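Local coordinates for protein dihydrodipicolinate synthase (Aquifex aeolicus, PDB 2EHH) that probably catalyses the condensation of pyruvate with aspartate beta-semialdehyde to 4-hydroxy-tetrahydrodipicolinate, a step of lysine biosynthesis, through a Schiff-base intermediate, at residues S204-V209 / K241-E246; K119-A122 / P128-I131; I218-E223 / R227-I232. All blocks are in the same frame, centred on the assembly; numbering follows the deposited sequence.

All three contacts belong to the closed eight-stranded parallel barrel of one subunit and the helices around it, and all are packing contacts with no hydrogen bond across the segments. Interaction 2 comes first along the chain and is complete before the others begin; it ties helix 111-124 to strand 129-133, on the opposite side of the chain's centre from interaction 1, with centres 27 Å apart. Interactions 1 and 3 share helix 226-242: interaction 3 packs its start against helix 211-223, nested within the loop that interaction 1 closes at its far end, the centres 19 Å apart. The helix thus links the barrel's outer layer to the loop after strand 201-204, near the predicted pyruvate site.

Interaction 1: S204-V209 / K241-E246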
loop_
_atom_site.group_PDB
_atom_site.type_symbol
_atom_site.label_atom_id
_atom_site.label_comp_id
_atom_site.label_asym_id
_atom_site.label_seq_id
_atom_site.Cartn_x
_atom_site.Cartn_y
_atom_site.Cartn_z
ATOM N N SER A 204 -20.008 8.551 -14.229
ATOM C CA SER A 204 -20.623 7.569 -13.343
ATOM C C SER A 204 -20.970 6.165 -13.825
ATOM O O SER A 204 -21.199 5.923 -15.012
ATOM C CB SER A 204 -21.894 8.219 -12.765
ATOM O OG SER A 204 -22.751 7.287 -12.132
ATOM N N VAL A 205 -21.005 5.245 -12.862
ATOM C CA VAL A 205 -21.385 3.859 -13.091
ATOM C C VAL A 205 -22.845 3.754 -12.640
ATOM O O VAL A 205 -23.682 3.169 -13.329
ATOM C CB VAL A 205 -20.519 2.881 -12.246
ATOM C CG1 VAL A 205 -21.153 1.499 -12.219
ATOM C CG2 VAL A 205 -19.115 2.793 -12.833
ATOM N N ALA A 206 -23.141 4.341 -11.480
ATOM C CA ALA A 206 -24.487 4.318 -10.910
ATOM C C ALA A 206 -25.518 4.928 -11.855
ATOM O O ALA A 206 -26.705 4.610 -11.780
ATOM C CB ALA A 206 -24.505 5.060 -9.575
ATOM N N ASN A 207 -25.047 5.807 -12.733
ATOM C CA ASN A 207 -25.884 6.474 -13.724
ATOM C C ASN A 207 -26.621 5.487 -14.623
ATOM O O ASN A 207 -27.683 5.796 -15.160
ATOM C CB ASN A 207 -25.021 7.372 -14.613
ATOM C CG ASN A 207 -25.259 8.823 -14.357
ATOM O OD1 ASN A 207 -26.273 9.193 -13.765
ATOM N ND2 ASN A 207 -24.343 9.665 -14.811
ATOM N N ASN A 208 -26.030 4.313 -14.806
ATOM C CA ASN A 208 -26.615 3.277 -15.648
ATOM C C ASN A 208 -27.989 2.817 -15.175
ATOM O O ASN A 208 -28.814 2.400 -15.989
ATOM C CB ASN A 208 -25.686 2.059 -15.706
ATOM C CG ASN A 208 -24.556 2.229 -16.696
ATOM O OD1 ASN A 208 -24.751 2.090 -17.904
ATOM N ND2 ASN A 208 -23.362 2.532 -16.192
ATOM N N VAL A 209 -28.241 2.898 -13.871
ATOM C CA VAL A 209 -29.513 2.436 -13.338
ATOM C C VAL A 209 -30.404 3.469 -12.659
ATOM O O VAL A 209 -31.613 3.273 -12.581
ATOM C CB VAL A 209 -29.298 1.244 -12.386
ATOM C CG1 VAL A 209 -28.615 0.111 -13.143
ATOM C CG2 VAL A 209 -28.462 1.662 -11.199
ATOM N N LYS A 241 -22.260 1.562 -3.160
ATOM C CA LYS A 241 -21.427 0.485 -2.635
ATOM C C LYS A 241 -21.690 -0.876 -3.279
ATOM O O LYS A 241 -20.751 -1.563 -3.679
ATOM C CB LYS A 241 -21.595 0.378 -1.116
ATOM C CG LYS A 241 -21.133 1.617 -0.356
ATOM C CD LYS A 241 -19.711 2.034 -0.755
ATOM C CE LYS A 241 -18.676 0.967 -0.406
ATOM N NZ LYS A 241 -17.341 1.267 -1.011
ATOM N N VAL A 242 -22.956 -1.267 -3.398
ATOM C CA VAL A 242 -23.268 -2.571 -3.983
ATOM C C VAL A 242 -22.809 -2.726 -5.439
ATOM O O VAL A 242 -22.516 -3.837 -5.883
ATOM C CB VAL A 242 -24.786 -2.892 -3.881
ATOM C CG1 VAL A 242 -25.567 -2.122 -4.937
ATOM C CG2 VAL A 242 -25.010 -4.393 -4.021
ATOM N N LEU A 243 -22.734 -1.623 -6.182
ATOM C CA LEU A 243 -22.296 -1.696 -7.577
ATOM C C LEU A 243 -20.829 -2.088 -7.691
ATOM O O LEU A 243 -20.328 -2.337 -8.786
ATOM C CB LEU A 243 -22.536 -0.361 -8.285
ATOM C CG LEU A 243 -23.906 -0.209 -8.960
ATOM C CD1 LEU A 243 -25.005 -0.725 -8.059
ATOM C CD2 LEU A 243 -24.140 1.247 -9.308
ATOM N N PHE A 244 -20.143 -2.149 -6.554
ATOM C CA PHE A 244 -18.737 -2.532 -6.537
ATOM C C PHE A 244 -18.460 -3.724 -5.626
ATOM O O PHE A 244 -17.321 -3.941 -5.212
ATOM C CB PHE A 244 -17.883 -1.331 -6.127
ATOM C CG PHE A 244 -17.869 -0.243 -7.153
ATOM C CD1 PHE A 244 -16.917 -0.240 -8.168
ATOM C CD2 PHE A 244 -18.857 0.735 -7.157
ATOM C CE1 PHE A 244 -16.954 0.720 -9.173
ATOM C CE2 PHE A 244 -18.902 1.700 -8.160
ATOM C CZ PHE A 244 -17.952 1.692 -9.169
ATOM N N ILE A 245 -19.499 -4.499 -5.325
ATOM C CA ILE A 245 -19.353 -5.675 -4.471
ATOM C C ILE A 245 -18.457 -6.677 -5.200
ATOM O O ILE A 245 -17.837 -7.547 -4.591
ATOM C CB ILE A 245 -20.730 -6.291 -4.143
ATOM C CG1 ILE A 245 -20.571 -7.402 -3.105
ATOM C CG2 ILE A 245 -21.393 -6.804 -5.413
ATOM C CD1 ILE A 245 -21.890 -7.840 -2.487
ATOM N N GLU A 246 -18.406 -6.536 -6.519
ATOM C CA GLU A 246 -17.551 -7.344 -7.376
ATOM C C GLU A 246 -17.014 -6.363 -8.410
ATOM O O GLU A 246 -17.604 -5.308 -8.623
ATOM C CB GLU A 246 -18.335 -8.482 -8.047
ATOM C CG GLU A 246 -18.431 -9.744 -7.181
ATOM C CD GLU A 246 -19.047 -10.929 -7.912
ATOM O OE1 GLU A 246 -18.762 -11.095 -9.118
ATOM O OE2 GLU A 246 -19.798 -11.703 -7.275
#
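L243 drives its CD2 methyl against the backbone of A206, 3.5 Å from A206 CA, and this is the tight part of the contact. The same methyl lies 3.8 Å from A206 CB and touches V205 more loosely, with V205 CG1 at 4.2 Å; the V205 and L243 side chains lie alongside each other, running in opposite senses. V205 CG1 stands anti to the backbone N (chi1 165°), which leaves the other branch, CG2, beside that N, where it meets F244 CZ at 4.0 Å. F244 forms the loose side: its ring reaches V205 through CZ alone, obliquely, and the residue is exposed. The turn carrying V205 and A206 is fixed from within. S204 OG accepts from N207 N (2.8 Å) in an ST motif, and V205 O takes two donors, N208 N and N208 ND2, the latter in the carbonyl plane on a lone pair. D188 OD2 accepts hydrogen bonds from the backbone N of both V205 and A206. V205 approaches T44, predicted to bind pyruvate, so the contact borders the probable active site. It joins the loop between strand 201-204 and helix 211-223 to the type I turn from V242 to I245, next to helix 226-242, with helix 250-258 packed on V205 and V209.

Interaction 2: K119-A122 / P128-I131; sequences KTVA and PIII
I129 meets segment 119-122 through its CD1 methyl, which presses on the backbone of A122 with CD1 3.4 Å from A122 CA. A122 CB lies beside the same methyl at 3.7 Å, and V121 adds its CG1 branch 4.0 Å from I129 CD1. One methyl from the strand therefore touches two successive helix residues, and the small side chain of A122 lets it come down close to the helix backbone.

Torsions explain the reach. I129 CG1 lies anti to the carbonyl carbon (chi1 -65°) and the chain is then extended at chi2 (167°), carrying CD1 away from the strand toward the helix. V121 CG1 is anti to its own backbone N, chi1 174°, the branch directed at the methyl, and the two side chains cross obliquely. All three touching residues are buried, and the contact is purely apolar.

The next shell holds both partners in place. I129 is tied by backbone hydrogen bonds to N156 and V158, while its neighbours P128 and I130 bond to A99, and I130 also to V101, so strand 129-133 is pinned on both flanks. Further along the same strand lies Y132, the predicted proton donor/acceptor. On the helix side, A122 O accepts from N156 ND2, A122 packs on C154 and I157, and V121 leans on V85 and T88 of helix 81-93.

Strand 98-102, helix 111-124 and strand 129-133 make a beta-alpha-beta unit, and the contact seats its helix on the outside of its second strand, the repeating arrangement from which a TIM barrel is built.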
loop_
_atom_site.group_PDB
_atom_site.type_symbol
_atom_site.label_atom_id
_atom_site.label_comp_id
_atom_site.label_asym_id
_atom_site.label_seq_id
_atom_site.Cartn_x
_atom_site.Cartn_y
_atom_site.Cartn_z
ATOM N N LYS A 119 0.471 13.685 -25.638
ATOM C CA LYS A 119 0.839 14.767 -26.543
ATOM C C LYS A 119 0.669 14.285 -27.984
ATOM O O LYS A 119 0.069 14.969 -28.815
ATOM C CB LYS A 119 2.289 15.183 -26.300
ATOM C CG LYS A 119 2.726 16.430 -27.055
ATOM C CD LYS A 119 4.222 16.663 -26.885
ATOM C CE LYS A 119 4.632 18.065 -27.317
ATOM N NZ LYS A 119 4.281 18.355 -28.734
ATOM N N THR A 120 1.193 13.097 -28.269
ATOM C CA THR A 120 1.102 12.523 -29.609
ATOM C C THR A 120 -0.343 12.411 -30.080
ATOM O O THR A 120 -0.680 12.839 -31.187
ATOM C CB THR A 120 1.784 11.138 -29.657
ATOM O OG1 THR A 120 3.178 11.298 -29.372
ATOM C CG2 THR A 120 1.628 10.497 -31.042
ATOM N N VAL A 121 -1.199 11.844 -29.238
ATOM C CA VAL A 121 -2.608 11.696 -29.583
ATOM C C VAL A 121 -3.288 13.056 -29.770
ATOM O O VAL A 121 -3.974 13.279 -30.766
ATOM C CB VAL A 121 -3.371 10.906 -28.492
ATOM C CG1 VAL A 121 -4.865 10.899 -28.798
ATOM C CG2 VAL A 121 -2.847 9.480 -28.420
ATOM N N ALA A 122 -3.088 13.963 -28.816
ATOM C CA ALA A 122 -3.700 15.293 -28.874
ATOM C C ALA A 122 -3.293 16.119 -30.095
ATOM O O ALA A 122 -4.135 16.775 -30.716
ATOM C CB ALA A 122 -3.376 16.075 -27.590
ATOM N N PRO A 128 -11.659 17.146 -28.526
ATOM C CA PRO A 128 -11.462 17.335 -27.085
ATOM C C PRO A 128 -11.079 16.007 -26.433
ATOM O O PRO A 128 -11.713 14.984 -26.675
ATOM C CB PRO A 128 -12.822 17.844 -26.616
ATOM C CG PRO A 128 -13.312 18.620 -27.813
ATOM C CD PRO A 128 -12.961 17.686 -28.956
ATOM N N ILE A 129 -10.042 16.032 -25.607
ATOM C CA ILE A 129 -9.568 14.826 -24.946
ATOM C C ILE A 129 -9.658 14.895 -23.430
ATOM O O ILE A 129 -9.296 15.902 -22.822
ATOM C CB ILE A 129 -8.103 14.541 -25.334
ATOM C CG1 ILE A 129 -8.026 14.221 -26.829
ATOM C CG2 ILE A 129 -7.545 13.387 -24.493
ATOM C CD1 ILE A 129 -6.619 14.230 -27.381
ATOM N N ILE A 130 -10.145 13.809 -22.836
ATOM C CA ILE A 130 -10.268 13.699 -21.387
ATOM C C ILE A 130 -9.301 12.620 -20.916
ATOM O O ILE A 130 -9.394 11.470 -21.342
ATOM C CB ILE A 130 -11.689 13.262 -20.951
ATOM C CG1 ILE A 130 -12.740 14.189 -21.560
ATOM C CG2 ILE A 130 -11.791 13.278 -19.419
ATOM C CD1 ILE A 130 -14.174 13.781 -21.248
ATOM N N ILE A 131 -8.367 12.996 -20.054
ATOM C CA ILE A 131 -7.415 12.035 -19.513
ATOM C C ILE A 131 -8.169 11.161 -18.511
ATOM O O ILE A 131 -9.036 11.651 -17.783
ATOM C CB ILE A 131 -6.259 12.755 -18.785
ATOM C CG1 ILE A 131 -5.389 13.494 -19.803
ATOM C CG2 ILE A 131 -5.425 11.745 -17.994
ATOM C CD1 ILE A 131 -4.372 14.435 -19.168
#

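Interaction 3: I218-E223 / R227-I232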
loop_
_atom_site.group_PDB
_atom_site.type_symbol
_atom_site.label_atom_id
_atom_site.label_comp_id
_atom_site.label_asym_id
_atom_site.label_seq_id
_atom_site.Cartn_x
_atom_site.Cartn_y
_atom_site.Cartn_z
ATOM N N ILE A 218 -25.810 15.867 -8.874
ATOM C CA ILE A 218 -24.931 16.761 -9.614
ATOM C C ILE A 218 -25.446 18.202 -9.681
ATOM O O ILE A 218 -24.685 19.145 -9.475
ATOM C CB ILE A 218 -24.715 16.254 -11.058
ATOM C CG1 ILE A 218 -24.043 14.881 -11.030
ATOM C CG2 ILE A 218 -23.870 17.244 -11.840
ATOM C CD1 ILE A 218 -22.745 14.856 -10.264
ATOM N N ARG A 219 -26.727 18.382 -9.982
ATOM C CA ARG A 219 -27.262 19.738 -10.056
ATOM C C ARG A 219 -27.225 20.451 -8.704
ATOM O O ARG A 219 -26.928 21.641 -8.635
ATOM C CB ARG A 219 -28.679 19.729 -10.647
ATOM C CG ARG A 219 -28.659 19.830 -12.178
ATOM C CD ARG A 219 -30.046 19.843 -12.808
ATOM N NE ARG A 219 -30.690 18.535 -12.740
ATOM C CZ ARG A 219 -31.844 18.237 -13.327
ATOM N NH1 ARG A 219 -32.486 19.159 -14.030
ATOM N NH2 ARG A 219 -32.358 17.019 -13.211
ATOM N N ALA A 220 -27.507 19.722 -7.630
ATOM C CA ALA A 220 -27.470 20.313 -6.299
ATOM C C ALA A 220 -26.054 20.818 -6.018
ATOM O O ALA A 220 -25.863 21.930 -5.515
ATOM C CB ALA A 220 -27.874 19.284 -5.259
ATOM N N ALA A 221 -25.060 19.997 -6.353
ATOM C CA ALA A 221 -23.666 20.369 -6.136
ATOM C C ALA A 221 -23.276 21.546 -7.015
ATOM O O ALA A 221 -22.604 22.471 -6.561
ATOM C CB ALA A 221 -22.747 19.182 -6.421
ATOM N N LEU A 222 -23.684 21.508 -8.279
ATOM C CA LEU A 222 -23.358 22.599 -9.189
ATOM C C LEU A 222 -23.995 23.893 -8.690
ATOM O O LEU A 222 -23.457 24.980 -8.898
ATOM C CB LEU A 222 -23.837 22.277 -10.611
ATOM C CG LEU A 222 -23.022 21.230 -11.381
ATOM C CD1 LEU A 222 -23.693 20.916 -12.716
ATOM C CD2 LEU A 222 -21.604 21.750 -11.606
ATOM N N GLU A 223 -25.136 23.772 -8.019
ATOM C CA GLU A 223 -25.835 24.937 -7.486
ATOM C C GLU A 223 -25.219 25.378 -6.163
ATOM O O GLU A 223 -25.497 26.472 -5.677
ATOM C CB GLU A 223 -27.316 24.620 -7.290
ATOM N N ARG A 227 -26.434 20.698 1.194
ATOM C CA ARG A 227 -27.337 20.102 2.171
ATOM C C ARG A 227 -28.181 19.124 1.358
ATOM O O ARG A 227 -28.445 18.001 1.781
ATOM C CB ARG A 227 -28.256 21.151 2.800
ATOM C CG ARG A 227 -29.438 20.539 3.546
ATOM C CD ARG A 227 -30.449 21.594 3.975
ATOM N NE ARG A 227 -29.941 22.439 5.050
ATOM C CZ ARG A 227 -29.679 22.005 6.281
ATOM N NH1 ARG A 227 -29.877 20.731 6.595
ATOM N NH2 ARG A 227 -29.223 22.848 7.200
ATOM N N ARG A 228 -28.605 19.572 0.183
ATOM C CA ARG A 228 -29.406 18.739 -0.702
ATOM C C ARG A 228 -28.517 17.654 -1.311
ATOM O O ARG A 228 -28.948 16.519 -1.489
ATOM C CB ARG A 228 -30.034 19.596 -1.805
ATOM C CG ARG A 228 -30.770 18.808 -2.882
ATOM C CD ARG A 228 -31.876 17.930 -2.310
ATOM N NE ARG A 228 -32.602 17.239 -3.375
ATOM C CZ ARG A 228 -33.386 16.181 -3.189
ATOM N NH1 ARG A 228 -33.554 15.680 -1.972
ATOM N NH2 ARG A 228 -33.991 15.613 -4.224
ATOM N N ALA A 229 -27.276 18.012 -1.626
ATOM C CA ALA A 229 -26.332 17.058 -2.200
ATOM C C ALA A 229 -26.125 15.900 -1.223
ATOM O O ALA A 229 -26.171 14.732 -1.610
ATOM C CB ALA A 229 -25.005 17.748 -2.497
ATOM N N ARG A 230 -25.902 16.225 0.046
ATOM C CA ARG A 230 -25.714 15.196 1.064
ATOM C C ARG A 230 -26.951 14.312 1.174
ATOM O O ARG A 230 -26.848 13.108 1.390
ATOM C CB ARG A 230 -25.434 15.825 2.439
ATOM C CG ARG A 230 -24.017 16.344 2.635
ATOM C CD ARG A 230 -23.753 16.666 4.112
ATOM N NE ARG A 230 -24.546 17.801 4.584
ATOM C CZ ARG A 230 -24.270 19.076 4.322
ATOM N NH1 ARG A 230 -23.210 19.402 3.590
ATOM N NH2 ARG A 230 -25.064 20.034 4.788
ATOM N N GLU A 231 -28.129 14.915 1.037
ATOM C CA GLU A 231 -29.363 14.154 1.138
ATOM C C GLU A 231 -29.410 13.071 0.063
ATOM O O GLU A 231 -29.748 11.922 0.336
ATOM C CB GLU A 231 -30.569 15.080 0.981
ATOM C CG GLU A 231 -31.844 14.530 1.571
ATOM C CD GLU A 231 -33.048 15.389 1.237
ATOM O OE1 GLU A 231 -32.933 16.633 1.321
ATOM O OE2 GLU A 231 -34.106 14.818 0.894
ATOM N N ILE A 232 -29.069 13.451 -1.160
ATOM C CA ILE A 232 -29.080 12.523 -2.279
ATOM C C ILE A 232 -27.934 11.525 -2.177
ATOM O O ILE A 232 -28.114 10.335 -2.438
ATOM C CB ILE A 232 -28.975 13.280 -3.610
ATOM C CG1 ILE A 232 -30.138 14.273 -3.722
ATOM C CG2 ILE A 232 -29.003 12.297 -4.772
ATOM C CD1 ILE A 232 -30.008 15.237 -4.882
#
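A220 and A229 bring the two helices together, their CA atoms being the nearest pair across the segments at 5.4 Å. Taken from its start, segment 218-223 first presents I218, whose side chain leaves the other helix and packs instead on T191 and M195 of helix 191-196. R219 follows on the exposed side of the helix.

A220 is the centre of the contact. Its CB points at the second helix and touches three parts of it: R228 CG at 3.8 Å, the backbone A229 N at 3.9 Å, and A229 CB at 4.3 Å. R228 meets it with the aliphatic part of its chain, not with its charge. CG stands anti to the backbone N (chi1 174°), beside A220, and a bend at chi2 (57°) then turns the rest of the chain away. The guanidinium ends with I232 CG1 over one face, 3.8 Å above the plane, and E231 at its edge, where R228 NH1 makes a salt bridge to E231 OE2 of 3.0 Å. This pairing within its own helix probably offsets the charge beside an otherwise apolar contact.

The two helices form an antiparallel helical hairpin: their segment axes run at 158° to each other and approach to 8.2 Å, a close spacing that the facing alanines allow. In the fold, helix 211-223 is the one that follows the eighth barrel strand, 201-204, and helix 226-242 doubles back along it after a short connection, in which D225 OD1 accepts from R228 N.

A221 comes next, its backbone N 4.5 Å from A229 CB, and it also packs on M195. L222 rests on M195 too, while A229 also touches L217, about one turn before A220 in helix 211-223, and I232 touches the same leucine.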